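Local coordinates for protein ketosynthase (Streptomyces sp. MSC090213JE08, PDB 6KXD) that probably acts as the chain length factor that pairs with a ketosynthase in the highly reducing type II polyketide synthase of ishigamide biosynthesis, at residues 206-210 with 211-215; 50-53 with 54-58; 177-180 with 181-185. All coordinates share one frame; numbering follows the deposited sequence.

Contact 1. Residues 206-210 with 211-215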
loop_
_atom_site.group_PDB
_atom_site.type_symbol
_atom_site.label_atom_id
_atom_site.label_comp_id
_atom_site.label_asym_id
_atom_site.label_seq_id
_atom_site.Cartn_x
_atom_site.Cartn_y
_atom_site.Cartn_z
ATOM N N GLU B 206 2.640 10.268 -9.475
ATOM C CA GLU B 206 3.263 9.443 -10.473
ATOM C C GLU B 206 4.395 10.228 -11.105
ATOM O O GLU B 206 4.214 11.359 -11.480
ATOM C CB GLU B 206 2.233 9.132 -11.555
ATOM C CG GLU B 206 2.668 8.089 -12.577
ATOM C CD GLU B 206 2.547 6.632 -12.149
ATOM O OE1 GLU B 206 1.532 6.260 -11.514
ATOM O OE2 GLU B 206 3.516 5.875 -12.383
ATOM N N GLU B 207 5.583 9.644 -11.153
ATOM C CA GLU B 207 6.673 10.304 -11.811
ATOM C C GLU B 207 6.683 9.883 -13.285
ATOM O O GLU B 207 6.271 8.794 -13.641
ATOM C CB GLU B 207 8.013 9.956 -11.168
ATOM C CG GLU B 207 8.437 8.530 -11.471
ATOM C CD GLU B 207 9.742 8.060 -10.857
ATOM O OE1 GLU B 207 10.326 8.809 -10.017
ATOM O OE2 GLU B 207 10.122 6.925 -11.152
ATOM N N PHE B 208 7.164 10.784 -14.126
ATOM C CA PHE B 208 7.527 10.413 -15.474
ATOM C C PHE B 208 8.947 9.806 -15.438
ATOM O O PHE B 208 9.835 10.303 -14.764
ATOM C CB PHE B 208 7.445 11.590 -16.447
ATOM C CG PHE B 208 7.696 11.095 -17.848
ATOM C CD1 PHE B 208 6.665 10.564 -18.603
ATOM C CD2 PHE B 208 8.988 10.997 -18.336
ATOM C CE1 PHE B 208 6.920 10.023 -19.856
ATOM C CE2 PHE B 208 9.241 10.435 -19.580
ATOM C CZ PHE B 208 8.202 9.974 -20.341
ATOM N N SER B 209 9.123 8.657 -16.086
ATOM C CA SER B 209 10.427 8.013 -16.196
ATOM C C SER B 209 10.438 7.232 -17.495
ATOM O O SER B 209 9.390 6.779 -17.942
ATOM C CB SER B 209 10.774 7.082 -15.062
ATOM O OG SER B 209 9.955 5.919 -15.044
ATOM N N ALA B 210 11.623 7.127 -18.101
ATOM C CA ALA B 210 11.772 6.280 -19.302
ATOM C C ALA B 210 11.303 4.851 -18.984
ATOM O O ALA B 210 10.641 4.186 -19.807
ATOM C CB ALA B 210 13.214 6.309 -19.792
ATOM N N ALA B 211 11.535 4.374 -17.762
ATOM C CA ALA B 211 11.120 3.027 -17.437
ATOM C C ALA B 211 9.594 2.882 -17.520
ATOM O O ALA B 211 9.027 1.986 -18.234
ATOM C CB ALA B 211 11.674 2.618 -16.105
ATOM N N HIS B 212 8.916 3.760 -16.789
ATOM C CA HIS B 212 7.456 3.867 -16.819
ATOM C C HIS B 212 6.939 3.955 -18.256
ATOM O O HIS B 212 6.026 3.215 -18.623
ATOM C CB HIS B 212 7.014 5.075 -16.003
ATOM C CG HIS B 212 5.538 5.186 -15.901
ATOM N ND1 HIS B 212 4.867 6.292 -16.334
ATOM C CD2 HIS B 212 4.621 4.298 -15.489
ATOM C CE1 HIS B 212 3.579 6.096 -16.149
ATOM N NE2 HIS B 212 3.402 4.880 -15.644
ATOM N N ALA B 213 7.497 4.880 -19.040
ATOM C CA ALA B 213 7.033 5.091 -20.395
ATOM C C ALA B 213 7.177 3.792 -21.198
ATOM O O ALA B 213 6.246 3.383 -21.866
ATOM C CB ALA B 213 7.760 6.225 -21.063
ATOM N N TRP B 214 8.340 3.148 -21.109
ATOM C CA TRP B 214 8.565 1.879 -21.853
ATOM C C TRP B 214 7.663 0.766 -21.322
ATOM O O TRP B 214 7.100 -0.003 -22.102
ATOM C CB TRP B 214 10.058 1.519 -21.791
ATOM C CG TRP B 214 10.838 2.306 -22.785
ATOM C CD1 TRP B 214 11.712 3.321 -22.554
ATOM C CD2 TRP B 214 10.763 2.154 -24.214
ATOM N NE1 TRP B 214 12.187 3.807 -23.741
ATOM C CE2 TRP B 214 11.629 3.111 -24.772
ATOM C CE3 TRP B 214 10.033 1.307 -25.064
ATOM C CZ2 TRP B 214 11.802 3.239 -26.153
ATOM C CZ3 TRP B 214 10.211 1.430 -26.428
ATOM C CH2 TRP B 214 11.061 2.398 -26.956
ATOM N N PHE B 215 7.470 0.688 -20.002
ATOM C CA PHE B 215 6.651 -0.385 -19.483
ATOM C C PHE B 215 5.201 -0.201 -19.913
ATOM O O PHE B 215 4.518 -1.185 -20.225
ATOM C CB PHE B 215 6.735 -0.487 -17.967
ATOM C CG PHE B 215 8.005 -1.107 -17.452
ATOM C CD1 PHE B 215 8.876 -1.777 -18.292
ATOM C CD2 PHE B 215 8.329 -1.020 -16.107
ATOM C CE1 PHE B 215 10.042 -2.346 -17.801
ATOM C CE2 PHE B 215 9.495 -1.595 -15.623
ATOM C CZ PHE B 215 10.333 -2.279 -16.470
#
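Ser209 grips the start of the helix through both its side chain and its backbone. Ser209 OG accepts from His212 N at 3.0 Å and 163°. One residue further on, the backbone N of Ala213 donates to Ser209 O at 2.9 Å. The next rung of the helix follows directly, with Trp214 N reaching Ala210 O over 2.8 Å. A chi1 of 68° sets Ser209 OG between its own backbone N and carbonyl carbon, from where it faces the first turn and also abuts His212 CB at 3.2 Å. The His212 ring turns back toward the end of the preceding strand, and Glu206 OE2 sits over one of its faces, toward the rim and 3.4 Å from His212 NE2. The carboxylate plane is 23° from the ring plane, and the angle at NE2 is too poor for a hydrogen bond. The other oxygen of Glu206, OE1, is fixed by Thr121 OG1 and Ala330 N. Farther out, Phe208 CZ rests on Ala213 CB at 3.8 Å. The Trp214 indole brings the edge at CD1 to Ala210 O, while its NE1 donates to Pro58 O and its side chain packs on Pro132 of the partner subunit. The arrangement is a classic serine N-cap, here joining strand 199-206 to helix 210-219 within the ketosynthase N-terminal domain.

Contact 2. Residues 50-53 with 54-58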
loop_
_atom_site.group_PDB
_atom_site.type_symbol
_atom_site.label_atom_id
_atom_site.label_comp_id
_atom_site.label_asym_id
_atom_site.label_seq_id
_atom_site.Cartn_x
_atom_site.Cartn_y
_atom_site.Cartn_z
ATOM N N VAL B 50 4.669 18.392 -24.222
ATOM C CA VAL B 50 5.904 18.953 -24.744
ATOM C C VAL B 50 6.695 17.781 -25.299
ATOM O O VAL B 50 6.344 16.617 -25.057
ATOM C CB VAL B 50 6.724 19.707 -23.674
ATOM C CG1 VAL B 50 5.970 20.911 -23.125
ATOM C CG2 VAL B 50 7.175 18.764 -22.552
ATOM N N LYS B 51 7.740 18.124 -26.048
ATOM C CA LYS B 51 8.704 17.204 -26.551
ATOM C C LYS B 51 9.594 16.802 -25.387
ATOM O O LYS B 51 9.999 17.650 -24.596
ATOM C CB LYS B 51 9.493 17.863 -27.685
ATOM C CG LYS B 51 8.688 18.018 -28.966
ATOM C CD LYS B 51 8.294 16.695 -29.579
ATOM C CE LYS B 51 7.582 16.830 -30.907
ATOM N NZ LYS B 51 6.410 15.932 -30.982
ATOM N N ALA B 52 9.871 15.507 -25.290
ATOM C CA ALA B 52 10.503 14.962 -24.097
ATOM C C ALA B 52 11.962 15.412 -24.084
ATOM O O ALA B 52 12.567 15.567 -25.142
ATOM C CB ALA B 52 10.390 13.467 -24.076
ATOM N N ASP B 53 12.497 15.642 -22.884
ATOM C CA ASP B 53 13.886 16.058 -22.740
ATOM C C ASP B 53 14.791 14.945 -23.278
ATOM O O ASP B 53 14.530 13.771 -23.043
ATOM C CB ASP B 53 14.212 16.399 -21.288
ATOM C CG ASP B 53 15.438 17.286 -21.172
ATOM O OD1 ASP B 53 15.337 18.468 -21.558
ATOM O OD2 ASP B 53 16.491 16.777 -20.742
ATOM N N ALA B 54 15.858 15.324 -23.995
ATOM C CA ALA B 54 16.849 14.374 -24.567
ATOM C C ALA B 54 17.474 13.478 -23.485
ATOM O O ALA B 54 17.816 12.308 -23.751
ATOM C CB ALA B 54 17.918 15.153 -25.297
ATOM N N GLY B 55 17.622 14.029 -22.273
ATOM C CA GLY B 55 18.243 13.361 -21.129
ATOM C C GLY B 55 17.563 12.059 -20.727
ATOM O O GLY B 55 18.219 11.149 -20.231
ATOM N N LEU B 56 16.245 11.960 -20.936
ATOM C CA LEU B 56 15.486 10.740 -20.617
ATOM C C LEU B 56 15.863 9.579 -21.550
ATOM O O LEU B 56 15.440 8.456 -21.333
ATOM C CB LEU B 56 13.997 11.068 -20.719
ATOM C CG LEU B 56 13.484 11.994 -19.615
ATOM C CD1 LEU B 56 12.216 12.706 -20.047
ATOM C CD2 LEU B 56 13.264 11.226 -18.315
ATOM N N GLY B 57 16.641 9.854 -22.603
ATOM C CA GLY B 57 17.057 8.822 -23.537
ATOM C C GLY B 57 15.895 8.434 -24.439
ATOM O O GLY B 57 14.854 9.085 -24.403
ATOM N N PRO B 58 16.025 7.378 -25.271
ATOM C CA PRO B 58 14.952 7.000 -26.190
ATOM C C PRO B 58 13.670 6.710 -25.388
ATOM O O PRO B 58 13.771 6.212 -24.277
ATOM C CB PRO B 58 15.486 5.753 -26.921
ATOM C CG PRO B 58 16.650 5.251 -26.064
ATOM C CD PRO B 58 17.185 6.476 -25.347
#
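Asp53 turns its carboxylate forward over the following turn because CG stands roughly opposite the backbone N, at a chi1 of -159°, and thus beside the carbonyl carbon. From this position Asp53 OD2 comes within 3.3 Å of Gly55 N and accepts a weak hydrogen bond from it. Leu56 has CG anti to its carbonyl carbon (chi1 -70°), and its side chain is directed back along the turn toward Ala52 and Asp53. There Leu56 CB lies 3.6 Å from Asp53 O. Leu56 CD1 approaches Ala52 CB at 4.5 Å, a loose apolar touch.

The backbone of the same residues is closed by Leu56 N, which donates to Asp53 O over 3.3 Å. This bond is long, and its donor stands well above the plane of the carbonyl, 53° out of it. Gly57 N then bonds to Ala54 O at 3.0 Å, so two successive i to i+3 bonds wind residues 53-57 into a short 3-10 turn. The weak side-chain bond from Asp53 to the amide two residues on has the connectivity of an Asx turn laid over its start. Gly57 ends the winding with a positive phi, after which Pro58 carries the chain away in an extended conformation.

The turn follows strand 50-51, which pairs antiparallel with strand 63-65; Ala52 continues that pairing through backbone bonds to Ser62, and Lys51 NZ forms a salt bridge with Asp63. Asp53, Ala54 and Gly55 lie at the exposed surface, whereas Leu56 is partly covered: Leu56 CD1 packs 3.8 Å from Phe208 CE2, and Ala52 meets Leu59 in the loop that returns to strand 63-65.

Contact 3. Residues 177-180 with 181-185; sequences GRVS and GLLAL. With EDO (1,2-ethanediol), chain D.
Residues 177-180 form the turn that leads into the buried helix 180-193, where ketosynthases of the thiolase superfamily carry their nucleophilic cysteine and where Arg178 probably takes its place, consistent with a chain length factor. Val179 O receives a well-aligned bond from Leu183 N (3.0 Å, 163°) in its carbonyl plane, and a weak one from Leu182 N. Ser180 O takes Ala184 N at 2.8 Å, the next bond of the helical series. Alongside these bonds, Val179 CG2 meets Leu183 CD1 at 3.8 Å. Ser180 OG donates to Gly177 O, also in the carbonyl plane, and the same oxygen accepts Ser180 N, so two donors tie down the glycine carbonyl. A water accepts from Gly181 N and lies 2.6 Å from Arg178 O, to which it probably donates.

The Arg178 guanidinium is held by a salt bridge from NH2 to Asp327 and a bond from NH1 to Val360 O. At its edge lies an ethanediol, probably from the crystallisation liquor, whose O1 accepts a weak 3.3 Å bond from Arg178 NH1. Leu183 also packs on Thr164 of the partner subunit. This turn probably corresponds to the nucleophilic elbow of thiolase-fold ketosynthases, here with arginine in the place of the cysteine.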
loop_
_atom_site.group_PDB
_atom_site.type_symbol
_atom_site.label_atom_id
_atom_site.label_comp_id
_atom_site.label_asym_id
_atom_site.label_seq_id
_atom_site.Cartn_x
_atom_site.Cartn_y
_atom_site.Cartn_z
ATOM N N GLY B 177 -2.794 2.488 -8.929
ATOM C CA GLY B 177 -2.715 3.220 -10.158
ATOM C C GLY B 177 -3.744 4.337 -10.232
ATOM O O GLY B 177 -3.860 5.174 -9.332
ATOM N N ARG B 178 -4.528 4.398 -11.322
ATOM C CA ARG B 178 -5.417 5.526 -11.474
ATOM C C ARG B 178 -6.459 5.655 -10.350
ATOM O O ARG B 178 -6.959 6.756 -10.126
ATOM C CB ARG B 178 -6.171 5.420 -12.788
ATOM C CG ARG B 178 -5.257 5.371 -13.980
ATOM C CD ARG B 178 -5.951 6.007 -15.168
ATOM N NE ARG B 178 -5.183 5.669 -16.338
ATOM C CZ ARG B 178 -5.223 4.479 -16.940
ATOM N NH1 ARG B 178 -6.130 3.569 -16.587
ATOM N NH2 ARG B 178 -4.370 4.219 -17.919
ATOM N N VAL B 179 -6.798 4.562 -9.663
ATOM C CA VAL B 179 -7.818 4.642 -8.626
ATOM C C VAL B 179 -7.154 4.966 -7.285
ATOM O O VAL B 179 -7.876 5.101 -6.292
ATOM C CB VAL B 179 -8.667 3.389 -8.496
ATOM C CG1 VAL B 179 -9.418 3.156 -9.787
ATOM C CG2 VAL B 179 -7.848 2.184 -8.052
ATOM N N SER B 180 -5.812 5.009 -7.248
ATOM C CA SER B 180 -5.103 4.988 -5.965
ATOM C C SER B 180 -5.451 6.242 -5.135
ATOM O O SER B 180 -5.439 6.178 -3.900
ATOM C CB SER B 180 -3.580 4.862 -6.121
ATOM O OG SER B 180 -3.103 6.040 -6.752
ATOM N N GLY B 181 -5.644 7.385 -5.779
ATOM C CA GLY B 181 -6.040 8.621 -5.029
ATOM C C GLY B 181 -7.363 8.443 -4.312
ATOM O O GLY B 181 -7.557 8.933 -3.203
ATOM N N LEU B 182 -8.288 7.697 -4.919
ATOM C CA LEU B 182 -9.565 7.435 -4.290
ATOM C C LEU B 182 -9.465 6.359 -3.206
ATOM O O LEU B 182 -10.148 6.465 -2.236
ATOM C CB LEU B 182 -10.616 7.088 -5.353
ATOM C CG LEU B 182 -10.823 8.185 -6.387
ATOM C CD1 LEU B 182 -11.916 7.830 -7.411
ATOM C CD2 LEU B 182 -11.213 9.473 -5.693
ATOM N N LEU B 183 -8.647 5.320 -3.402
ATOM C CA LEU B 183 -8.383 4.344 -2.374
ATOM C C LEU B 183 -7.759 5.069 -1.186
ATOM O O LEU B 183 -8.097 4.790 -0.057
ATOM C CB LEU B 183 -7.432 3.298 -2.928
ATOM C CG LEU B 183 -7.979 2.435 -4.063
ATOM C CD1 LEU B 183 -6.911 1.462 -4.479
ATOM C CD2 LEU B 183 -9.233 1.685 -3.640
ATOM N N ALA B 184 -6.860 6.005 -1.488
ATOM C CA ALA B 184 -6.196 6.732 -0.427
ATOM C C ALA B 184 -7.250 7.544 0.337
ATOM O O ALA B 184 -7.223 7.630 1.539
ATOM C CB ALA B 184 -5.156 7.635 -0.963
ATOM N N LEU B 185 -8.129 8.201 -0.428
ATOM C CA LEU B 185 -9.113 9.075 0.156
ATOM C C LEU B 185 -10.020 8.251 1.060
ATOM O O LEU B 185 -10.392 8.668 2.157
ATOM C CB LEU B 185 -9.903 9.752 -0.955
ATOM C CG LEU B 185 -11.007 10.674 -0.481
ATOM C CD1 LEU B 185 -10.471 11.724 0.474
ATOM C CD2 LEU B 185 -11.642 11.332 -1.676
HETATM C C1 EDO D . -7.785 -0.343 -18.653
HETATM O O1 EDO D . -7.303 0.998 -18.376
HETATM C C2 EDO D . -7.185 -1.110 -19.838
HETATM O O2 EDO D . -8.326 -1.639 -20.508
HETATM O O HOH W 1 -5.396 8.194 -8.579
#

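Overall arrangement
Contacts 1 and 3 are both buried and both mark the start of a helix that follows a strand, 199-206 for contact 1 and 171-174 for contact 3; contact 2 is a surface turn between two short strands. Contact 3 lies deepest, its centre about 7 Å from the centre of the chain, against 16 Å and 24 Å for contacts 1 and 2. A serine side chain caps the helix directly in contact 1, whereas in contact 3 it ties back to the preceding turn and a water serves the helix amide. Contacts 1 and 2 touch; contact 3 touches neither, its nearest atoms coming within about 5 Å of contact 1, both meeting Ala330, but staying about 18 Å from contact 2.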